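Local atomic coordinates of aminopeptidase N family protein (Idiomarina loihiensis L2TR, PDB entry 4FGM), a protein that binds zinc through an HExxH-type site and is probably a metallopeptidase of the M61 family, thought to act as an aminopeptidase. Residues A[106-111]-A[161-166]. Residues are numbered along the deposited sequence; the frame is centred on the assembly and turned at random.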
ATOM      1  N   PHE A 106      -4.405  10.066 -13.242  1.00 33.43           N
ATOM      2  CA  PHE A 106      -5.743   9.489 -13.195  1.00 32.10           C
ATOM      3  C   PHE A 106      -5.813   7.989 -13.416  1.00 37.02           C
ATOM      4  O   PHE A 106      -4.979   7.397 -14.103  1.00 46.59           O
ATOM      5  CB  PHE A 106      -6.702  10.190 -14.183  1.00 34.23           C
ATOM      6  CG  PHE A 106      -6.368   9.982 -15.651  1.00 36.39           C
ATOM      7  CD1 PHE A 106      -5.627  10.928 -16.351  1.00 37.84           C
ATOM      8  CD2 PHE A 106      -6.812   8.849 -16.330  1.00 31.82           C
ATOM      9  CE1 PHE A 106      -5.344  10.764 -17.709  1.00 37.63           C
ATOM     10  CE2 PHE A 106      -6.536   8.668 -17.687  1.00 40.07           C
ATOM     11  CZ  PHE A 106      -5.793   9.629 -18.378  1.00 40.87           C
ATOM     12  N   ASN A 107      -6.827   7.393 -12.802  1.00 36.28           N
ATOM     13  CA  ASN A 107      -7.119   5.977 -12.922  1.00 31.35           C
ATOM     14  C   ASN A 107      -8.442   5.977 -13.670  1.00 39.53           C
ATOM     15  O   ASN A 107      -9.326   6.792 -13.383  1.00 36.47           O
ATOM     16  CB  ASN A 107      -7.311   5.350 -11.543  1.00 37.01           C
ATOM     17  CG  ASN A 107      -6.007   5.160 -10.806  1.00 41.63           C
ATOM     18  OD1 ASN A 107      -5.232   4.249 -11.112  1.00 42.22           O
ATOM     19  ND2 ASN A 107      -5.749   6.029  -9.838  1.00 33.22           N
ATOM     20  N   ASN A 108      -8.596   5.068 -14.620  1.00 38.81           N
ATOM     21  CA  ASN A 108      -9.824   5.039 -15.386  1.00 37.70           C
ATOM     22  C   ASN A 108     -11.057   4.608 -14.608  1.00 37.79           C
ATOM     23  O   ASN A 108     -12.180   4.718 -15.108  1.00 45.41           O
ATOM     24  CB  ASN A 108      -9.608   4.229 -16.660  1.00 34.59           C
ATOM     25  CG  ASN A 108      -8.636   4.925 -17.599  1.00 41.95           C
ATOM     26  OD1 ASN A 108      -8.789   6.111 -17.867  1.00 38.52           O
ATOM     27  ND2 ASN A 108      -7.628   4.202 -18.087  1.00 38.06           N
ATOM     28  N   THR A 109     -10.856   4.136 -13.381  1.00 34.77           N
ATOM     29  CA  THR A 109     -11.988   3.777 -12.526  1.00 37.87           C
ATOM     30  C   THR A 109     -12.698   5.085 -12.180  1.00 36.48           C
ATOM     31  O   THR A 109     -13.877   5.090 -11.848  1.00 42.83           O
ATOM     32  CB  THR A 109     -11.547   3.140 -11.188  1.00 36.12           C
ATOM     33  OG1 THR A 109     -10.294   3.708 -10.786  1.00 42.02           O
ATOM     34  CG2 THR A 109     -11.433   1.621 -11.303  1.00 30.82           C
ATOM     35  N   SER A 110     -11.967   6.197 -12.256  1.00 35.29           N
ATOM     36  CA  SER A 110     -12.531   7.510 -11.946  1.00 45.41           C
ATOM     37  C   SER A 110     -13.013   8.280 -13.174  1.00 41.72           C
ATOM     38  O   SER A 110     -13.913   9.105 -13.071  1.00 43.17           O
ATOM     39  CB  SER A 110     -11.503   8.382 -11.203  1.00 40.27           C
ATOM     40  OG  SER A 110     -11.352   7.982  -9.855  1.00 48.66           O
ATOM     41  N   LEU A 111     -12.416   8.015 -14.329  1.00 39.26           N
ATOM     42  CA  LEU A 111     -12.784   8.746 -15.538  1.00 41.38           C
ATOM     43  C   LEU A 111     -13.675   8.060 -16.573  1.00 40.79           C
ATOM     44  O   LEU A 111     -14.473   8.720 -17.234  1.00 43.22           O
ATOM     45  CB  LEU A 111     -11.509   9.233 -16.240  1.00 39.85           C
ATOM     46  CG  LEU A 111     -10.949  10.593 -15.790  1.00 40.03           C
ATOM     47  CD1 LEU A 111     -10.635  10.571 -14.307  1.00 39.23           C
ATOM     48  CD2 LEU A 111      -9.716  10.921 -16.592  1.00 40.81           C
ATOM     49  N   ASP A 161     -11.857  -4.207 -17.815  1.00 40.77           N
ATOM     50  CA  ASP A 161     -11.028  -4.608 -16.685  1.00 40.07           C
ATOM     51  C   ASP A 161      -9.580  -4.191 -16.887  1.00 38.96           C
ATOM     52  O   ASP A 161      -8.906  -3.764 -15.948  1.00 39.49           O
ATOM     53  CB  ASP A 161     -11.080  -6.119 -16.486  1.00 43.63           C
ATOM     54  CG  ASP A 161     -10.242  -6.573 -15.308  1.00 50.52           C
ATOM     55  OD1 ASP A 161     -10.656  -6.341 -14.153  1.00 56.55           O
ATOM     56  OD2 ASP A 161      -9.160  -7.147 -15.541  1.00 48.72           O
ATOM     57  N   ALA A 162      -9.101  -4.324 -18.117  1.00 39.20           N
ATOM     58  CA  ALA A 162      -7.730  -3.949 -18.423  1.00 36.36           C
ATOM     59  C   ALA A 162      -7.631  -2.429 -18.436  1.00 37.38           C
ATOM     60  O   ALA A 162      -6.680  -1.854 -17.907  1.00 35.56           O
ATOM     61  CB  ALA A 162      -7.316  -4.519 -19.769  1.00 40.73           C
ATOM     62  N   LEU A 163      -8.629  -1.781 -19.025  1.00 40.15           N
ATOM     63  CA  LEU A 163      -8.652  -0.328 -19.110  1.00 38.40           C
ATOM     64  C   LEU A 163      -8.431   0.348 -17.759  1.00 41.49           C
ATOM     65  O   LEU A 163      -7.629   1.277 -17.636  1.00 41.64           O
ATOM     66  CB  LEU A 163      -9.991   0.147 -19.674  1.00 34.73           C
ATOM     67  CG  LEU A 163     -10.193   1.667 -19.711  1.00 37.29           C
ATOM     68  CD1 LEU A 163      -9.322   2.270 -20.809  1.00 29.00           C
ATOM     69  CD2 LEU A 163     -11.658   1.984 -19.976  1.00 34.29           C
ATOM     70  N   ILE A 164      -9.152  -0.114 -16.744  1.00 40.10           N
ATOM     71  CA  ILE A 164      -9.038   0.490 -15.425  1.00 40.63           C
ATOM     72  C   ILE A 164      -7.823   0.022 -14.630  1.00 38.15           C
ATOM     73  O   ILE A 164      -7.707   0.292 -13.434  1.00 43.83           O
ATOM     74  CB  ILE A 164     -10.324   0.271 -14.611  1.00 42.74           C
ATOM     75  CG1 ILE A 164     -10.570  -1.219 -14.385  1.00 36.14           C
ATOM     76  CG2 ILE A 164     -11.501   0.886 -15.356  1.00 40.03           C
ATOM     77  CD1 ILE A 164     -11.747  -1.497 -13.479  1.00 38.44           C
ATOM     78  N   ASP A 165      -6.907  -0.671 -15.297  1.00 37.42           N
ATOM     79  CA  ASP A 165      -5.706  -1.125 -14.623  1.00 36.59           C
ATOM     80  C   ASP A 165      -4.460  -0.459 -15.205  1.00 38.74           C
ATOM     81  O   ASP A 165      -3.337  -0.917 -14.997  1.00 39.87           O
ATOM     82  CB  ASP A 165      -5.568  -2.644 -14.702  1.00 33.69           C
ATOM     83  CG  ASP A 165      -4.568  -3.177 -13.695  1.00 41.81           C
ATOM     84  OD1 ASP A 165      -4.609  -2.694 -12.536  1.00 34.38           O
ATOM     85  OD2 ASP A 165      -3.756  -4.065 -14.051  1.00 41.27           O
ATOM     86  N   TYR A 166      -4.663   0.617 -15.955  1.00 33.86           N
ATOM     87  CA  TYR A 166      -3.541   1.354 -16.525  1.00 31.84           C
ATOM     88  C   TYR A 166      -3.651   2.808 -16.094  1.00 37.13           C
ATOM     89  O   TYR A 166      -4.390   3.577 -16.697  1.00 38.35           O
ATOM     90  CB  TYR A 166      -3.540   1.302 -18.068  1.00 34.13           C
ATOM     91  CG  TYR A 166      -3.359  -0.066 -18.676  1.00 35.26           C
ATOM     92  CD1 TYR A 166      -4.390  -0.669 -19.391  1.00 35.87           C
ATOM     93  CD2 TYR A 166      -2.150  -0.752 -18.551  1.00 35.91           C
ATOM     94  CE1 TYR A 166      -4.228  -1.925 -19.970  1.00 37.60           C
ATOM     95  CE2 TYR A 166      -1.969  -2.007 -19.124  1.00 31.91           C
ATOM     96  CZ  TYR A 166      -3.013  -2.592 -19.835  1.00 42.30           C
ATOM     97  OH  TYR A 166      -2.844  -3.835 -20.413  1.00 45.48           O
TER
HETATM   98  O   HOH W   1      -5.600   2.214 -12.737  1.00 37.96           O
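The side chain of Asn108 crosses that of Leu163 at about a right angle, with Asn108 ND2 3.7 Å from Leu163 CD1. The same nitrogen donates a hydrogen bond to the backbone carbonyl of Leu163, Asn108 ND2 to Leu163 O being 3.0 Å. The bond is nearly straight at the hydrogen (169°); the acceptor lies close to the plane of the amide, while the donor stands well above the plane of the carbonyl it reaches. Leu163 O sits where the short helix 160-163 gives out and a type I turn runs on to Tyr166, whose own N-H makes just a weak bond back to it, so the asparagine supplies a better-formed second donor in a buried place. Cut back to an alanine here, the side chain would lose its N-H, and Leu163 O would probably be left with little more than the weak turn bond, with a gap opened beside the leucine. Next along, Thr109 CG2 packs 3.7 Å from Ile164 CB and also meets CD1 of the isoleucine. With CG1 of Ile164 between its backbone N and carbonyl carbon (chi1 62°), CG2 is placed anti to the carbonyl carbon, where it meets Asn108 C at 3.8 Å. A water bridges the two segments, donating to the side-chain oxygen Asn107 OD1, at 2.6 Å, and to the backbone oxygen Ile164 O. All this is internal packing of the M61 N-terminal domain, away from the zinc site: it joins the residues that follow strand 103-106 to the turn leading toward strand 168-171, two strands that pair antiparallel, while Ile6 of strand 2-10 and Leu125 of strand 123-127 pack against Asn108.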